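Local structure of Rep protein (Adeno-associated virus - 5, 1M55) at residues V7-P12 with N128-I133; R61-E66 with S109-Q114; G32-L37 with V48-L53. The protein probably nicks viral DNA at the replication origin as a metal-dependent HUH-type endonuclease, through its catalytic domain, to support rolling-circle-like replication. All blocks are in the same frame, centred on the assembly; numbering follows the deposited sequence.

Contact 1. Residues V7-P12 with N128-I133; sequences VIVRVP and NDWVAI
Ile8 and Ala132 pair antiparallel, joining the short strand 131-133 to strand 3-10 in the central antiparallel sheet of the Rep nuclease fold, on the edge of strand 3-10 away from strand 88-95. The backbone bonds are regular: Ile8 N donates to Ala132 O at 2.8 Å and Ala132 N returns a bond to Ile8 O at 2.9 Å. A third, Arg10 N to Trp130 O, lies just outside strand 131-133 and carries the pairing to its entry. Trp130 O also takes a CA-H...O contact from Val9 CA at 3.1 Å, so one carbonyl holds two neighbouring residues.

Side chains alternate between the two faces of the sheet. Val7 and Val131 project from the same face, their CG1 methyls 3.9 Å apart; Phe63 of helix 50-71 and Val108 of helix 101-118 press on that side. The opposite face is represented by Ile8, which touches His89 and His91, two ligands of a zinc ion. At the loop end, Trp130 has chi1 of 74°, with CG between the backbone N and the carbonyl carbon. The indole consequently runs alongside Val9, whose CG1 meets Trp130 CE3 at 3.9 Å, while the Pro12 side chain crosses that of Trp130 at about a right angle, its CG nearing CE3. Val131 CG2 lies over one face of the indole, offset toward the rim, and Arg10 O sits at its edge.

Polar contacts finish the turn before strand 131-133. The side chain of Arg10 stays extended from CG to NE, which carries the guanidinium to Asn128; the resulting NH1 to Asn128 O bond is weak and bent, at 128°. A water joins Ile8 O to Asp129 O, and a second, in the guanidinium plane, accepts from Arg10 NH1 at 3.0 Å and from Asn128 ND2.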
loop_
_atom_site.group_PDB
_atom_site.type_symbol
_atom_site.label_atom_id
_atom_site.label_comp_id
_atom_site.label_asym_id
_atom_site.label_seq_id
_atom_site.Cartn_x
_atom_site.Cartn_y
_atom_site.Cartn_z
ATOM N N VAL A 7 -1.957 -6.386 3.977
ATOM C CA VAL A 7 -2.838 -5.493 4.702
ATOM C C VAL A 7 -3.302 -4.465 3.682
ATOM O O VAL A 7 -2.482 -3.861 2.981
ATOM C CB VAL A 7 -2.114 -4.781 5.866
ATOM C CG1 VAL A 7 -3.081 -3.856 6.591
ATOM C CG2 VAL A 7 -1.531 -5.808 6.832
ATOM N N ILE A 8 -4.613 -4.337 3.520
ATOM C CA ILE A 8 -5.136 -3.357 2.582
ATOM C C ILE A 8 -5.570 -2.133 3.376
ATOM O O ILE A 8 -6.310 -2.248 4.361
ATOM C CB ILE A 8 -6.307 -3.915 1.740
ATOM C CG1 ILE A 8 -5.792 -5.025 0.816
ATOM C CG2 ILE A 8 -6.939 -2.796 0.903
ATOM C CD1 ILE A 8 -6.874 -5.695 -0.014
ATOM N N VAL A 9 -5.020 -0.984 3.004
ATOM C CA VAL A 9 -5.348 0.264 3.668
ATOM C C VAL A 9 -6.115 1.184 2.726
ATOM O O VAL A 9 -5.620 1.547 1.656
ATOM C CB VAL A 9 -4.076 1.004 4.162
ATOM C CG1 VAL A 9 -4.464 2.297 4.881
ATOM C CG2 VAL A 9 -3.266 0.113 5.090
ATOM N N ARG A 10 -7.348 1.509 3.094
ATOM C CA ARG A 10 -8.166 2.420 2.305
ATOM C C ARG A 10 -7.686 3.816 2.681
ATOM O O ARG A 10 -7.579 4.146 3.862
ATOM C CB ARG A 10 -9.644 2.213 2.619
ATOM C CG ARG A 10 -10.164 0.904 2.047
ATOM C CD ARG A 10 -11.562 0.591 2.514
ATOM N NE ARG A 10 -12.119 -0.533 1.771
ATOM C CZ ARG A 10 -13.246 -1.158 2.093
ATOM N NH1 ARG A 10 -13.945 -0.772 3.152
ATOM N NH2 ARG A 10 -13.684 -2.161 1.343
ATOM N N VAL A 11 -7.349 4.606 1.671
ATOM C CA VAL A 11 -6.802 5.948 1.867
ATOM C C VAL A 11 -7.833 7.067 2.052
ATOM O O VAL A 11 -8.564 7.412 1.120
ATOM C CB VAL A 11 -5.839 6.306 0.696
ATOM C CG1 VAL A 11 -5.266 7.702 0.866
ATOM C CG2 VAL A 11 -4.716 5.286 0.623
ATOM N N PRO A 12 -7.887 7.658 3.261
ATOM C CA PRO A 12 -8.825 8.743 3.567
ATOM C C PRO A 12 -8.282 10.062 3.006
ATOM O O PRO A 12 -7.085 10.328 3.107
ATOM C CB PRO A 12 -8.826 8.775 5.103
ATOM C CG PRO A 12 -8.167 7.465 5.525
ATOM C CD PRO A 12 -7.136 7.277 4.466
ATOM N N ASN A 128 -15.155 2.321 6.629
ATOM C CA ASN A 128 -15.285 0.998 7.221
ATOM C C ASN A 128 -14.066 0.136 6.913
ATOM O O ASN A 128 -13.585 0.123 5.783
ATOM C CB ASN A 128 -16.546 0.299 6.707
ATOM C CG ASN A 128 -16.783 -1.043 7.385
ATOM O OD1 ASN A 128 -16.766 -1.143 8.614
ATOM N ND2 ASN A 128 -16.991 -2.083 6.586
ATOM N N ASP A 129 -13.561 -0.551 7.937
ATOM C CA ASP A 129 -12.414 -1.451 7.817
ATOM C C ASP A 129 -11.316 -0.843 6.959
ATOM O O ASP A 129 -10.815 -1.490 6.040
ATOM C CB ASP A 129 -12.851 -2.796 7.208
ATOM C CG ASP A 129 -13.943 -3.483 8.014
ATOM O OD1 ASP A 129 -13.861 -3.500 9.262
ATOM O OD2 ASP A 129 -14.888 -4.013 7.390
ATOM N N TRP A 130 -10.921 0.386 7.275
ATOM C CA TRP A 130 -9.900 1.051 6.479
ATOM C C TRP A 130 -8.491 0.456 6.576
ATOM O O TRP A 130 -7.642 0.753 5.746
ATOM C CB TRP A 130 -9.931 2.571 6.682
ATOM C CG TRP A 130 -9.388 3.062 7.973
ATOM C CD1 TRP A 130 -10.010 3.053 9.191
ATOM C CD2 TRP A 130 -8.106 3.667 8.178
ATOM N NE1 TRP A 130 -9.190 3.614 10.140
ATOM C CE2 TRP A 130 -8.016 3.999 9.548
ATOM C CE3 TRP A 130 -7.025 3.964 7.336
ATOM C CZ2 TRP A 130 -6.885 4.613 10.096
ATOM C CZ3 TRP A 130 -5.900 4.577 7.882
ATOM C CH2 TRP A 130 -5.842 4.894 9.251
ATOM N N VAL A 131 -8.229 -0.339 7.610
ATOM C CA VAL A 131 -6.942 -1.030 7.746
ATOM C C VAL A 131 -7.355 -2.479 7.977
ATOM O O VAL A 131 -7.804 -2.835 9.070
ATOM C CB VAL A 131 -6.096 -0.526 8.934
ATOM C CG1 VAL A 131 -4.809 -1.344 9.042
ATOM C CG2 VAL A 131 -5.745 0.937 8.744
ATOM N N ALA A 132 -7.252 -3.299 6.936
ATOM C CA ALA A 132 -7.684 -4.689 7.022
ATOM C C ALA A 132 -6.647 -5.731 6.623
ATOM O O ALA A 132 -6.052 -5.652 5.546
ATOM C CB ALA A 132 -8.949 -4.877 6.177
ATOM N N ILE A 133 -6.449 -6.721 7.487
ATOM C CA ILE A 133 -5.518 -7.812 7.207
ATOM C C ILE A 133 -6.270 -8.818 6.327
ATOM O O ILE A 133 -7.399 -9.210 6.646
ATOM C CB ILE A 133 -5.097 -8.552 8.496
ATOM C CG1 ILE A 133 -4.426 -7.588 9.475
ATOM C CG2 ILE A 133 -4.156 -9.704 8.155
ATOM C CD1 ILE A 133 -4.233 -8.176 10.859
HETATM O O HOH W 1 -9.113 -1.882 3.842
HETATM O O HOH W 2 -16.285 -2.471 3.743
#

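Contact 2. Residues R61-E66 with S109-Q114; sequences RVFLYE and SQIRAQ
Phe63 and Ile111 meet through both branches of the isoleucine. Phe63 has CG anti to its backbone N (chi1 -176°), which brings the ring nearer the other helix. Ile111 then uses its two branches differently: Ile111 CG2 lies 3.5 Å from Phe63 CD1, whereas Ile111 CD1, at the end of a chain extended through chi2, stands over the ring centre, 4.2 Å from the centroid and 10° off the normal. This is a CH-pi contact, with the two side chains crossing at a slant.

Ile111 CG1, one carbon back along the branch that ends in CD1, lies 3.8 Å from Glu66 CG, the two chains sliding past each other in opposite directions. Such packing illustrates how two helices on one face of a sheet meet: helices 50-71 and 101-118 both cover the side of the antiparallel sheet turned away from the zinc-binding histidines, and their segments approach to 9.5 Å at 137° between directions. Phe63 also packs on Thr92 and Val94 of strand 88-95 in the sheet.

Toward the more polar margin, Glu66 and Gln114 both bend at chi2. In Gln114 it is chi1, with CG trans to the backbone N, that brings CG to 3.6 Å from Val62 CG1 and to the same distance from Glu66 OE1, while the bend at chi2 turns the amide. The Gln114 side chain crosses those of Val62 and Glu66 at about a right angle. Glu66 OE2 is turned elsewhere, forming a salt bridge with Lys69 and accepting from a water at 2.9 Å, which donates likewise to Gln110 OE1 and so spans the helices.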
loop_
_atom_site.group_PDB
_atom_site.type_symbol
_atom_site.label_atom_id
_atom_site.label_comp_id
_atom_site.label_asym_id
_atom_site.label_seq_id
_atom_site.Cartn_x
_atom_site.Cartn_y
_atom_site.Cartn_z
ATOM N N ARG A 61 4.956 4.851 4.409
ATOM C CA ARG A 61 6.166 5.004 5.212
ATOM C C ARG A 61 5.904 4.818 6.706
ATOM O O ARG A 61 6.628 4.086 7.379
ATOM C CB ARG A 61 6.829 6.352 4.940
ATOM C CG ARG A 61 7.358 6.493 3.518
ATOM C CD ARG A 61 7.948 7.878 3.301
ATOM N NE ARG A 61 8.351 8.110 1.915
ATOM C CZ ARG A 61 9.545 7.802 1.417
ATOM N NH1 ARG A 61 10.468 7.240 2.184
ATOM N NH2 ARG A 61 9.826 8.089 0.155
ATOM N N VAL A 62 4.864 5.459 7.229
ATOM C CA VAL A 62 4.549 5.325 8.649
ATOM C C VAL A 62 4.251 3.860 8.997
ATOM O O VAL A 62 4.717 3.343 10.022
ATOM C CB VAL A 62 3.369 6.237 9.062
ATOM C CG1 VAL A 62 2.921 5.915 10.486
ATOM C CG2 VAL A 62 3.795 7.705 8.963
ATOM N N PHE A 63 3.525 3.186 8.110
ATOM C CA PHE A 63 3.171 1.784 8.295
ATOM C C PHE A 63 4.441 0.940 8.362
ATOM O O PHE A 63 4.633 0.169 9.303
ATOM C CB PHE A 63 2.291 1.311 7.126
ATOM C CG PHE A 63 1.786 -0.105 7.264
ATOM C CD1 PHE A 63 0.457 -0.348 7.596
ATOM C CD2 PHE A 63 2.631 -1.192 7.053
ATOM C CE1 PHE A 63 -0.021 -1.656 7.720
ATOM C CE2 PHE A 63 2.163 -2.500 7.174
ATOM C CZ PHE A 63 0.834 -2.730 7.507
ATOM N N LEU A 64 5.307 1.093 7.365
ATOM C CA LEU A 64 6.542 0.318 7.303
ATOM C C LEU A 64 7.486 0.551 8.469
ATOM O O LEU A 64 8.070 -0.396 8.990
ATOM C CB LEU A 64 7.268 0.559 5.975
ATOM C CG LEU A 64 6.518 0.035 4.743
ATOM C CD1 LEU A 64 7.193 0.511 3.467
ATOM C CD2 LEU A 64 6.426 -1.484 4.786
ATOM N N TYR A 65 7.632 1.804 8.890
ATOM C CA TYR A 65 8.522 2.124 10.001
ATOM C C TYR A 65 8.009 1.484 11.286
ATOM O O TYR A 65 8.786 0.928 12.067
ATOM C CB TYR A 65 8.681 3.644 10.151
ATOM C CG TYR A 65 9.284 4.320 8.927
ATOM C CD1 TYR A 65 9.258 5.711 8.784
ATOM C CD2 TYR A 65 9.829 3.564 7.883
ATOM C CE1 TYR A 65 9.752 6.324 7.631
ATOM C CE2 TYR A 65 10.320 4.170 6.726
ATOM C CZ TYR A 65 10.276 5.547 6.607
ATOM O OH TYR A 65 10.738 6.136 5.451
ATOM N N GLU A 66 6.693 1.509 11.475
ATOM C CA GLU A 66 6.085 0.915 12.658
ATOM C C GLU A 66 6.239 -0.609 12.577
ATOM O O GLU A 66 6.525 -1.268 13.579
ATOM C CB GLU A 66 4.611 1.316 12.748
ATOM C CG GLU A 66 4.022 1.293 14.156
ATOM C CD GLU A 66 4.633 2.328 15.100
ATOM O OE1 GLU A 66 5.312 3.280 14.641
ATOM O OE2 GLU A 66 4.413 2.190 16.319
ATOM N N SER A 109 -3.228 -3.208 14.650
ATOM C CA SER A 109 -4.094 -2.298 15.394
ATOM C C SER A 109 -3.244 -1.119 15.902
ATOM O O SER A 109 -3.669 0.043 15.851
ATOM C CB SER A 109 -4.732 -3.037 16.572
ATOM O OG SER A 109 -5.582 -2.178 17.311
ATOM N N GLN A 110 -2.037 -1.421 16.373
ATOM C CA GLN A 110 -1.125 -0.387 16.856
ATOM C C GLN A 110 -0.669 0.500 15.697
ATOM O O GLN A 110 -0.530 1.715 15.853
ATOM C CB GLN A 110 0.083 -1.011 17.555
ATOM C CG GLN A 110 -0.240 -1.609 18.917
ATOM C CD GLN A 110 0.971 -2.238 19.585
ATOM O OE1 GLN A 110 2.039 -1.624 19.677
ATOM N NE2 GLN A 110 0.811 -3.467 20.064
ATOM N N ILE A 111 -0.428 -0.109 14.538
ATOM C CA ILE A 111 -0.013 0.650 13.365
ATOM C C ILE A 111 -1.138 1.602 12.964
ATOM O O ILE A 111 -0.891 2.769 12.666
ATOM C CB ILE A 111 0.360 -0.267 12.182
ATOM C CG1 ILE A 111 1.567 -1.134 12.558
ATOM C CG2 ILE A 111 0.679 0.578 10.953
ATOM C CD1 ILE A 111 2.003 -2.110 11.486
ATOM N N ARG A 112 -2.378 1.116 12.988
ATOM C CA ARG A 112 -3.527 1.951 12.649
ATOM C C ARG A 112 -3.587 3.167 13.579
ATOM O O ARG A 112 -3.792 4.296 13.124
ATOM C CB ARG A 112 -4.829 1.151 12.746
ATOM C CG ARG A 112 -6.080 1.977 12.463
ATOM C CD ARG A 112 -7.323 1.113 12.361
ATOM N NE ARG A 112 -7.575 0.358 13.583
ATOM C CZ ARG A 112 -7.705 -0.965 13.632
ATOM N NH1 ARG A 112 -7.611 -1.692 12.521
ATOM N NH2 ARG A 112 -7.913 -1.567 14.794
ATOM N N ALA A 113 -3.390 2.932 14.875
ATOM C CA ALA A 113 -3.404 4.016 15.856
ATOM C C ALA A 113 -2.308 5.042 15.542
ATOM O O ALA A 113 -2.521 6.253 15.659
ATOM C CB ALA A 113 -3.227 3.453 17.259
ATOM N N GLN A 114 -1.138 4.555 15.135
ATOM C CA GLN A 114 -0.024 5.436 14.787
ATOM C C GLN A 114 -0.373 6.265 13.547
ATOM O O GLN A 114 -0.056 7.457 13.476
ATOM C CB GLN A 114 1.249 4.617 14.555
ATOM C CG GLN A 114 2.445 5.412 14.039
ATOM C CD GLN A 114 3.058 6.348 15.076
ATOM O OE1 GLN A 114 2.482 6.606 16.133
ATOM N NE2 GLN A 114 4.238 6.863 14.768
HETATM O O HOH W 3 2.655 0.705 18.124
#

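Contact 3. Residues G32-L37 with V48-L53; sequences GQIWEL and VEQPQL
The indole of Trp35 carries Leu53 on one face: CD2 stands over the five-membered ring, 3.7 Å from its centroid and 20° off the normal, a CH-pi contact whose nearest ring atom is Trp35 CD2 at 3.5 Å. The methyl's parent carbon, Leu53 CG, shares the covering, reaching Trp35 CE2 at 3.6 Å. At the ring edge, in its plane, sits Gln50 OE1, and the amide is turned almost upright to the indole, with 80° between the planes. Trp164 of strand 162-167 adds an edge-to-face partner to Trp35 and also touches Leu53. The first torsion of Leu53 places CG anti to its N and directs the branched end across the ring.

Gln50 does two jobs. With its chain extended beyond CG, it slides past Trp35 in the opposite direction and offers OE1 to Trp35 N at 2.9 Å, in a nearly straight bond (161° at the hydrogen). The donor stands well above the plane of the side-chain carbonyl, rather than on a lone pair. The same residue's backbone O receives Thr54 OG1, and Thr54 OG1 in turn takes the indole NE1 of Trp35, linking ring and helix through one hydroxyl. Beside this, Gln33 NE2 bonds Ile34 O at 3.1 Å within the loop, again from above the carbonyl plane.

Helix 50-71 itself starts with Glu49 at the N-cap position and Leu53 N bonded to Glu49 O. Three interactions hold the loop after helix 24-32 against this first turn: the Trp35 N to Gln50 OE1 bond, the Leu53 methyl on the indole face, and the Trp35 NE1 to Thr54 OG1 bond. Together they join a loop to a helix start at the periphery of the alpha/beta nuclease domain.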
loop_
_atom_site.group_PDB
_atom_site.type_symbol
_atom_site.label_atom_id
_atom_site.label_comp_id
_atom_site.label_asym_id
_atom_site.label_seq_id
_atom_site.Cartn_x
_atom_site.Cartn_y
_atom_site.Cartn_z
ATOM N N GLY A 32 -0.538 20.855 -1.805
ATOM C CA GLY A 32 0.750 21.424 -2.175
ATOM C C GLY A 32 1.885 20.507 -2.596
ATOM O O GLY A 32 2.921 20.983 -3.064
ATOM N N GLN A 33 1.724 19.203 -2.418
ATOM C CA GLN A 33 2.782 18.268 -2.784
ATOM C C GLN A 33 2.815 17.965 -4.284
ATOM O O GLN A 33 1.846 17.454 -4.846
ATOM C CB GLN A 33 2.634 16.969 -1.990
ATOM C CG GLN A 33 3.674 15.910 -2.316
ATOM C CD GLN A 33 5.061 16.313 -1.889
ATOM O OE1 GLN A 33 5.311 16.532 -0.707
ATOM N NE2 GLN A 33 5.974 16.416 -2.844
ATOM N N ILE A 34 3.943 18.254 -4.923
ATOM C CA ILE A 34 4.101 17.998 -6.353
ATOM C C ILE A 34 4.863 16.686 -6.538
ATOM O O ILE A 34 5.898 16.467 -5.902
ATOM C CB ILE A 34 4.915 19.121 -7.056
ATOM C CG1 ILE A 34 4.300 20.495 -6.781
ATOM C CG2 ILE A 34 4.985 18.859 -8.561
ATOM C CD1 ILE A 34 2.963 20.723 -7.433
ATOM N N TRP A 35 4.334 15.809 -7.382
ATOM C CA TRP A 35 4.977 14.534 -7.668
ATOM C C TRP A 35 5.526 14.554 -9.085
ATOM O O TRP A 35 4.955 15.199 -9.966
ATOM C CB TRP A 35 3.981 13.375 -7.538
ATOM C CG TRP A 35 3.655 13.026 -6.126
ATOM C CD1 TRP A 35 2.752 13.649 -5.311
ATOM C CD2 TRP A 35 4.242 11.976 -5.350
ATOM N NE1 TRP A 35 2.745 13.052 -4.076
ATOM C CE2 TRP A 35 3.649 12.021 -4.070
ATOM C CE3 TRP A 35 5.213 10.993 -5.614
ATOM C CZ2 TRP A 35 3.993 11.126 -3.052
ATOM C CZ3 TRP A 35 5.557 10.101 -4.602
ATOM C CH2 TRP A 35 4.945 10.175 -3.337
ATOM N N GLU A 36 6.640 13.864 -9.291
ATOM C CA GLU A 36 7.263 13.767 -10.606
ATOM C C GLU A 36 7.599 12.303 -10.839
ATOM O O GLU A 36 7.919 11.573 -9.896
ATOM C CB GLU A 36 8.544 14.599 -10.681
ATOM C CG GLU A 36 8.320 16.104 -10.605
ATOM C CD GLU A 36 9.591 16.908 -10.841
ATOM O OE1 GLU A 36 9.478 18.092 -11.230
ATOM O OE2 GLU A 36 10.701 16.363 -10.640
ATOM N N LEU A 37 7.481 11.865 -12.082
ATOM C CA LEU A 37 7.787 10.488 -12.428
ATOM C C LEU A 37 9.295 10.320 -12.522
ATOM O O LEU A 37 9.988 11.219 -12.997
ATOM C CB LEU A 37 7.171 10.134 -13.784
ATOM C CG LEU A 37 5.655 10.109 -13.910
ATOM C CD1 LEU A 37 5.281 10.043 -15.379
ATOM C CD2 LEU A 37 5.080 8.926 -13.147
ATOM N N VAL A 48 -2.418 9.960 -12.626
ATOM C CA VAL A 48 -2.082 9.758 -11.219
ATOM C C VAL A 48 -2.731 10.874 -10.397
ATOM O O VAL A 48 -2.573 12.057 -10.712
ATOM C CB VAL A 48 -0.552 9.781 -11.000
ATOM C CG1 VAL A 48 -0.225 9.651 -9.517
ATOM C CG2 VAL A 48 0.110 8.652 -11.792
ATOM N N GLU A 49 -3.475 10.495 -9.363
ATOM C CA GLU A 49 -4.149 11.459 -8.497
ATOM C C GLU A 49 -3.184 11.848 -7.377
ATOM O O GLU A 49 -3.097 11.170 -6.351
ATOM C CB GLU A 49 -5.431 10.845 -7.930
ATOM C CG GLU A 49 -6.415 10.355 -8.998
ATOM C CD GLU A 49 -6.844 11.446 -9.968
ATOM O OE1 GLU A 49 -6.897 12.632 -9.573
ATOM O OE2 GLU A 49 -7.136 11.113 -11.135
ATOM N N GLN A 50 -2.489 12.966 -7.568
ATOM C CA GLN A 50 -1.482 13.423 -6.615
ATOM C C GLN A 50 -1.879 13.666 -5.156
ATOM O O GLN A 50 -1.140 13.272 -4.247
ATOM C CB GLN A 50 -0.693 14.600 -7.197
ATOM C CG GLN A 50 0.156 14.202 -8.408
ATOM C CD GLN A 50 0.981 15.350 -8.969
ATOM O OE1 GLN A 50 1.616 16.100 -8.220
ATOM N NE2 GLN A 50 0.994 15.482 -10.291
ATOM N N PRO A 51 -3.043 14.296 -4.899
ATOM C CA PRO A 51 -3.419 14.522 -3.497
ATOM C C PRO A 51 -3.555 13.201 -2.739
ATOM O O PRO A 51 -3.058 13.058 -1.616
ATOM C CB PRO A 51 -4.762 15.242 -3.616
ATOM C CG PRO A 51 -4.610 16.009 -4.893
ATOM C CD PRO A 51 -3.982 14.978 -5.807
ATOM N N GLN A 52 -4.201 12.223 -3.371
ATOM C CA GLN A 52 -4.382 10.911 -2.761
ATOM C C GLN A 52 -3.042 10.187 -2.633
ATOM O O GLN A 52 -2.783 9.520 -1.630
ATOM C CB GLN A 52 -5.373 10.072 -3.570
ATOM C CG GLN A 52 -6.832 10.511 -3.429
ATOM C CD GLN A 52 -7.222 11.673 -4.335
ATOM O OE1 GLN A 52 -6.412 12.189 -5.106
ATOM N NE2 GLN A 52 -8.479 12.082 -4.245
ATOM N N LEU A 53 -2.187 10.324 -3.643
ATOM C CA LEU A 53 -0.868 9.697 -3.618
ATOM C C LEU A 53 -0.035 10.261 -2.462
ATOM O O LEU A 53 0.715 9.533 -1.808
ATOM C CB LEU A 53 -0.145 9.919 -4.947
ATOM C CG LEU A 53 1.300 9.427 -5.057
ATOM C CD1 LEU A 53 1.408 7.939 -4.723
ATOM C CD2 LEU A 53 1.813 9.711 -6.462
#

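Contacts 1 and 2 are adjoining layers of one architecture, their centres 12 Å apart: sheet meets helix where Val7 CG1 comes within 3.9 Å of Phe63 CE1 and where Trp130 CZ2 packs on Arg112 CG at 3.6 Å. Contact 3 shares helix 50-71 with contact 2 but lies at its start, 22 Å away between centres, and touches contact 1 where Val11 CG1 comes to 4.0 Å from Gln52 O. Proximity to metal separates them too. The side chain of Ile8 is about 6 Å from a zinc ion bound by Glu82, His89 and His91, consistent with an HUH-type active site, whereas the side chains of Phe63 and Leu53 are each about 14 Å from a zinc ion.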